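Local coordinates for protein acetyl-CoA C-acetyltransferase (Syntrophomonas wolfei subsp. wolfei, PDB 7N7Z) that probably catalyses the reversible condensation of two acetyl-CoA molecules into acetoacetyl-CoA, as a member of the thiolase family, at residues I36-A41 / A257-F262; M13-I18 / I368-Y373. All blocks are in the same frame, centred on the assembly; numbering follows the deposited sequence.

Contact 1 of 2, residues I36-A41 / A257-F262; sequences IAANAA and AAAAVF
Ala37 meets three residues of strand 257-262. Its CB sits 3.5 Å from the carbonyl oxygen of Ala257 and 4.0 Å from CB of Ala259, so the methyl touches both backbone and side chain. Its own carbonyl oxygen, already accepting the helical bond from Ala41 N, is approached by the Ala259 methyl, with Ala37 O to Ala259 CB at 3.3 Å. Next along the helix, Ala38 offers mainly its backbone: Ala38 CA is 3.5 Å from Ala259 CB, while the Ala38 methyl also packs on Val77 and Thr117. Here the backbones come close, with CA atoms of Ala38 and Ala259 5.0 Å apart. Segment axes approach to 6.6 Å and run nearly alongside, at 29°, an intimacy that methyl-sized side chains permit. This is the helix-on-sheet layering of the thiolase fold: Ala257, Ala259 and Val261 point their CB atoms at helix 30-45, whereas Phe262 turns to helix 94-107 on the other face of the sheet. One helical turn after Ala37, the Ala41 methyl repeats its role two residues further along the strand, with Ala41 CB 3.7 Å from Ala259 O. The Ala41 carbonyl is met by one branch of Val261: with CG1 anti to the backbone N (chi1 178°), CG2 is left beside that nitrogen, 3.8 Å from Ala41 O.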
loop_
_atom_site.group_PDB
_atom_site.type_symbol
_atom_site.label_atom_id
_atom_site.label_comp_id
_atom_site.label_asym_id
_atom_site.label_seq_id
_atom_site.Cartn_x
_atom_site.Cartn_y
_atom_site.Cartn_z
ATOM N N ILE B 36 -7.075 -23.175 19.180
ATOM C CA ILE B 36 -6.703 -23.555 20.539
ATOM C C ILE B 36 -7.921 -23.511 21.454
ATOM O O ILE B 36 -8.170 -24.440 22.230
ATOM C CB ILE B 36 -5.570 -22.650 21.058
ATOM C CG1 ILE B 36 -4.276 -22.937 20.293
ATOM C CG2 ILE B 36 -5.364 -22.859 22.555
ATOM C CD1 ILE B 36 -3.199 -21.886 20.481
ATOM N N ALA B 37 -8.707 -22.435 21.367
ATOM C CA ALA B 37 -9.900 -22.325 22.200
ATOM C C ALA B 37 -10.932 -23.382 21.828
ATOM O O ALA B 37 -11.583 -23.959 22.708
ATOM C CB ALA B 37 -10.500 -20.925 22.073
ATOM N N ALA B 38 -11.097 -23.648 20.530
ATOM C CA ALA B 38 -12.077 -24.638 20.097
ATOM C C ALA B 38 -11.695 -26.035 20.569
ATOM O O ALA B 38 -12.544 -26.784 21.066
ATOM C CB ALA B 38 -12.219 -24.607 18.576
ATOM N N ASN B 39 -10.421 -26.407 20.415
ATOM C CA ASN B 39 -9.978 -27.720 20.873
ATOM C C ASN B 39 -10.183 -27.873 22.374
ATOM O O ASN B 39 -10.594 -28.938 22.849
ATOM C CB ASN B 39 -8.509 -27.933 20.509
ATOM C CG ASN B 39 -8.325 -28.385 19.075
ATOM O OD1 ASN B 39 -9.143 -29.133 18.537
ATOM N ND2 ASN B 39 -7.248 -27.930 18.447
ATOM N N ALA B 40 -9.905 -26.814 23.138
ATOM C CA ALA B 40 -10.108 -26.868 24.580
ATOM C C ALA B 40 -11.569 -27.134 24.915
ATOM O O ALA B 40 -11.884 -28.020 25.716
ATOM C CB ALA B 40 -9.637 -25.565 25.224
ATOM N N ALA B 41 -12.480 -26.376 24.304
ATOM C CA ALA B 41 -13.900 -26.577 24.573
ATOM C C ALA B 41 -14.345 -27.979 24.171
ATOM O O ALA B 41 -15.119 -28.621 24.890
ATOM C CB ALA B 41 -14.725 -25.520 23.842
ATOM N N ALA B 257 -9.496 -15.484 21.953
ATOM C CA ALA B 257 -10.430 -16.397 21.315
ATOM C C ALA B 257 -11.150 -17.193 22.394
ATOM O O ALA B 257 -10.525 -17.658 23.352
ATOM C CB ALA B 257 -9.726 -17.353 20.344
ATOM N N ALA B 258 -12.462 -17.329 22.239
ATOM C CA ALA B 258 -13.281 -18.170 23.097
ATOM C C ALA B 258 -14.034 -19.176 22.238
ATOM O O ALA B 258 -14.245 -18.964 21.040
ATOM C CB ALA B 258 -14.270 -17.338 23.922
ATOM N N ALA B 259 -14.433 -20.283 22.857
ATOM C CA ALA B 259 -15.171 -21.317 22.148
ATOM C C ALA B 259 -16.096 -22.032 23.120
ATOM O O ALA B 259 -15.882 -22.024 24.334
ATOM C CB ALA B 259 -14.228 -22.317 21.473
ATOM N N ALA B 260 -17.131 -22.657 22.566
ATOM C CA ALA B 260 -18.112 -23.362 23.377
ATOM C C ALA B 260 -18.783 -24.431 22.530
ATOM O O ALA B 260 -18.970 -24.260 21.323
ATOM C CB ALA B 260 -19.159 -22.400 23.951
ATOM N N VAL B 261 -19.141 -25.534 23.181
ATOM C CA VAL B 261 -19.856 -26.637 22.550
ATOM C C VAL B 261 -21.273 -26.646 23.105
ATOM O O VAL B 261 -21.475 -26.843 24.311
ATOM C CB VAL B 261 -19.159 -27.983 22.797
ATOM C CG1 VAL B 261 -19.959 -29.120 22.166
ATOM C CG2 VAL B 261 -17.740 -27.954 22.254
ATOM N N PHE B 262 -22.250 -26.433 22.230
ATOM C CA PHE B 262 -23.655 -26.420 22.602
ATOM C C PHE B 262 -24.325 -27.704 22.130
ATOM O O PHE B 262 -23.895 -28.328 21.155
ATOM C CB PHE B 262 -24.368 -25.203 22.008
ATOM C CG PHE B 262 -23.825 -23.891 22.500
ATOM C CD1 PHE B 262 -22.767 -23.279 21.852
ATOM C CD2 PHE B 262 -24.367 -23.276 23.615
ATOM C CE1 PHE B 262 -22.260 -22.075 22.303
ATOM C CE2 PHE B 262 -23.864 -22.072 24.073
ATOM C CZ PHE B 262 -22.809 -21.472 23.416
#

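Contact 2 of 2, residues M13-I18 / I368-Y373; sequences MARTPI and IVSMYY
Met13 and Val369 mark the nearest backbone approach, CA to CA 6.1 Å, where the axes of strand 13-15 and helix 368-373 pass 8.5 Å apart with 120° between their N-to-C directions. Met13 reaches the helix with CB, SD and CE, and a bend at chi3 (98°) turns its methyl onto Ile368 and Val369. There Met13 CE lies 3.5 Å from Ile368 CG2 and presses on the Val369 backbone, 3.5 Å from its CA, a tight carbon contact; CG2 of Val369 flanks both the Met13 methyl and its CB. The sulfur makes a Met-aromatic contact with Tyr372, Met13 SD lying 4.7 Å from the ring centroid and 40° off the ring normal. These interactions join the N-terminal and C-terminal halves of the thiolase fold, since helix 360-378 packs on strand 8-20 as well as on Met277 of strand 277-285. At the Tyr373 end a water accepts from Met13 N at 2.8 Å and is hydrogen-bonded to Tyr373 OH at 2.9 Å. Arg15 runs extended to Ser370, NE to OG 3.9 Å, but Glu202 holds both polar ends, by a salt bridge with Arg15 and a hydrogen bond with Ser370; Asp220 pairs with Arg15 NH1.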
loop_
_atom_site.group_PDB
_atom_site.type_symbol
_atom_site.label_atom_id
_atom_site.label_comp_id
_atom_site.label_asym_id
_atom_site.label_seq_id
_atom_site.Cartn_x
_atom_site.Cartn_y
_atom_site.Cartn_z
ATOM N N MET B 13 -16.492 -25.254 27.511
ATOM C CA MET B 13 -16.208 -23.832 27.381
ATOM C C MET B 13 -14.731 -23.588 27.641
ATOM O O MET B 13 -14.139 -24.212 28.524
ATOM C CB MET B 13 -17.048 -23.005 28.360
ATOM C CG MET B 13 -18.542 -23.117 28.136
ATOM S SD MET B 13 -19.484 -22.147 29.323
ATOM C CE MET B 13 -19.803 -20.676 28.366
ATOM N N ALA B 14 -14.146 -22.668 26.877
ATOM C CA ALA B 14 -12.738 -22.337 27.041
ATOM C C ALA B 14 -12.461 -20.998 26.378
ATOM O O ALA B 14 -13.183 -20.564 25.476
ATOM C CB ALA B 14 -11.831 -23.420 26.448
ATOM N N ARG B 15 -11.402 -20.346 26.850
ATOM C CA ARG B 15 -10.904 -19.132 26.226
ATOM C C ARG B 15 -9.396 -19.080 26.414
ATOM O O ARG B 15 -8.845 -19.689 27.334
ATOM C CB ARG B 15 -11.566 -17.875 26.807
ATOM C CG ARG B 15 -11.200 -17.550 28.255
ATOM C CD ARG B 15 -11.560 -16.107 28.593
ATOM N NE ARG B 15 -11.259 -15.755 29.978
ATOM C CZ ARG B 15 -10.168 -15.117 30.382
ATOM N NH1 ARG B 15 -9.211 -14.771 29.535
ATOM N NH2 ARG B 15 -10.032 -14.819 31.672
ATOM N N THR B 16 -8.735 -18.357 25.522
ATOM C CA THR B 16 -7.325 -18.058 25.689
ATOM C C THR B 16 -7.179 -16.870 26.626
ATOM O O THR B 16 -8.160 -16.200 26.958
ATOM C CB THR B 16 -6.683 -17.766 24.335
ATOM O OG1 THR B 16 -7.106 -16.478 23.870
ATOM C CG2 THR B 16 -7.071 -18.825 23.311
ATOM N N PRO B 17 -5.965 -16.585 27.088
ATOM C CA PRO B 17 -5.740 -15.326 27.803
ATOM C C PRO B 17 -6.039 -14.142 26.898
ATOM O O PRO B 17 -6.002 -14.240 25.669
ATOM C CB PRO B 17 -4.254 -15.385 28.183
ATOM C CG PRO B 17 -3.898 -16.834 28.131
ATOM C CD PRO B 17 -4.751 -17.419 27.042
ATOM N N ILE B 18 -6.353 -13.012 27.520
ATOM C CA ILE B 18 -6.600 -11.771 26.796
ATOM C C ILE B 18 -5.271 -11.031 26.694
ATOM O O ILE B 18 -4.772 -10.490 27.684
ATOM C CB ILE B 18 -7.673 -10.918 27.483
ATOM C CG1 ILE B 18 -8.973 -11.718 27.608
ATOM C CG2 ILE B 18 -7.916 -9.631 26.699
ATOM C CD1 ILE B 18 -10.086 -10.986 28.325
ATOM N N ILE B 368 -19.716 -14.814 28.549
ATOM C CA ILE B 368 -20.530 -15.986 28.858
ATOM C C ILE B 368 -19.669 -17.063 29.502
ATOM O O ILE B 368 -20.064 -17.685 30.495
ATOM C CB ILE B 368 -21.226 -16.511 27.590
ATOM C CG1 ILE B 368 -22.280 -15.523 27.092
ATOM C CG2 ILE B 368 -21.881 -17.851 27.861
ATOM C CD1 ILE B 368 -22.646 -15.737 25.641
ATOM N N VAL B 369 -18.476 -17.300 28.949
ATOM C CA VAL B 369 -17.558 -18.273 29.534
ATOM C C VAL B 369 -17.210 -17.875 30.963
ATOM O O VAL B 369 -17.283 -18.690 31.891
ATOM C CB VAL B 369 -16.293 -18.403 28.665
ATOM C CG1 VAL B 369 -15.211 -19.175 29.408
ATOM C CG2 VAL B 369 -16.620 -19.072 27.339
ATOM N N SER B 370 -16.821 -16.613 31.160
ATOM C CA SER B 370 -16.450 -16.156 32.495
ATOM C C SER B 370 -17.644 -16.187 33.438
ATOM O O SER B 370 -17.500 -16.531 34.617
ATOM C CB SER B 370 -15.860 -14.749 32.418
ATOM O OG SER B 370 -14.620 -14.759 31.735
ATOM N N MET B 371 -18.830 -15.835 32.939
ATOM C CA MET B 371 -20.030 -15.899 33.764
ATOM C C MET B 371 -20.201 -17.290 34.362
ATOM O O MET B 371 -20.349 -17.441 35.580
ATOM C CB MET B 371 -21.258 -15.517 32.934
ATOM C CG MET B 371 -22.578 -15.568 33.700
ATOM S SD MET B 371 -24.004 -15.722 32.607
ATOM C CE MET B 371 -23.856 -17.439 32.133
ATOM N N TYR B 372 -20.179 -18.322 33.516
ATOM C CA TYR B 372 -20.381 -19.680 34.010
ATOM C C TYR B 372 -19.367 -20.030 35.093
ATOM O O TYR B 372 -19.736 -20.456 36.193
ATOM C CB TYR B 372 -20.281 -20.692 32.868
ATOM C CG TYR B 372 -19.989 -22.086 33.377
ATOM C CD1 TYR B 372 -20.997 -22.868 33.926
ATOM C CD2 TYR B 372 -18.703 -22.611 33.335
ATOM C CE1 TYR B 372 -20.738 -24.135 34.405
ATOM C CE2 TYR B 372 -18.433 -23.879 33.816
ATOM C CZ TYR B 372 -19.455 -24.637 34.349
ATOM O OH TYR B 372 -19.193 -25.900 34.829
ATOM N N TYR B 373 -18.079 -19.872 34.792
ATOM C CA TYR B 373 -17.048 -20.312 35.724
ATOM C C TYR B 373 -17.087 -19.537 37.034
ATOM O O TYR B 373 -16.623 -20.052 38.057
ATOM C CB TYR B 373 -15.674 -20.195 35.068
ATOM C CG TYR B 373 -15.322 -21.403 34.231
ATOM C CD1 TYR B 373 -14.856 -22.568 34.824
ATOM C CD2 TYR B 373 -15.470 -21.385 32.851
ATOM C CE1 TYR B 373 -14.539 -23.677 34.066
ATOM C CE2 TYR B 373 -15.154 -22.488 32.084
ATOM C CZ TYR B 373 -14.690 -23.633 32.697
ATOM O OH TYR B 373 -14.374 -24.735 31.939
HETATM O O HOH W 1 -15.923 -26.244 30.021
#

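Overall arrangement
Both contacts are buried, their centres 9 Å apart, and both press a helix against the same mixed sheet. Strands 254-264 and 8-20 are neighbours in it, joined by backbone pairs such as Ala259 N to Ala14 O, 2.9 Å. The helices take different faces: Ala14 turns to Ala40 of helix 30-45, whereas Met13 turns to helix 360-378. Contact 1 stays within the N-terminal thiolase domain and consists of methyls and one valine branch packed on each other and on backbone carbonyls, without a cross-segment hydrogen bond. Contact 2 links the N-terminal and C-terminal domains with larger side chains, adding sulfur, aromatic rings, a bridging water and a buried arginine paired with Glu202 and Asp220. In sequence, both segments of contact 1 fall between those of contact 2.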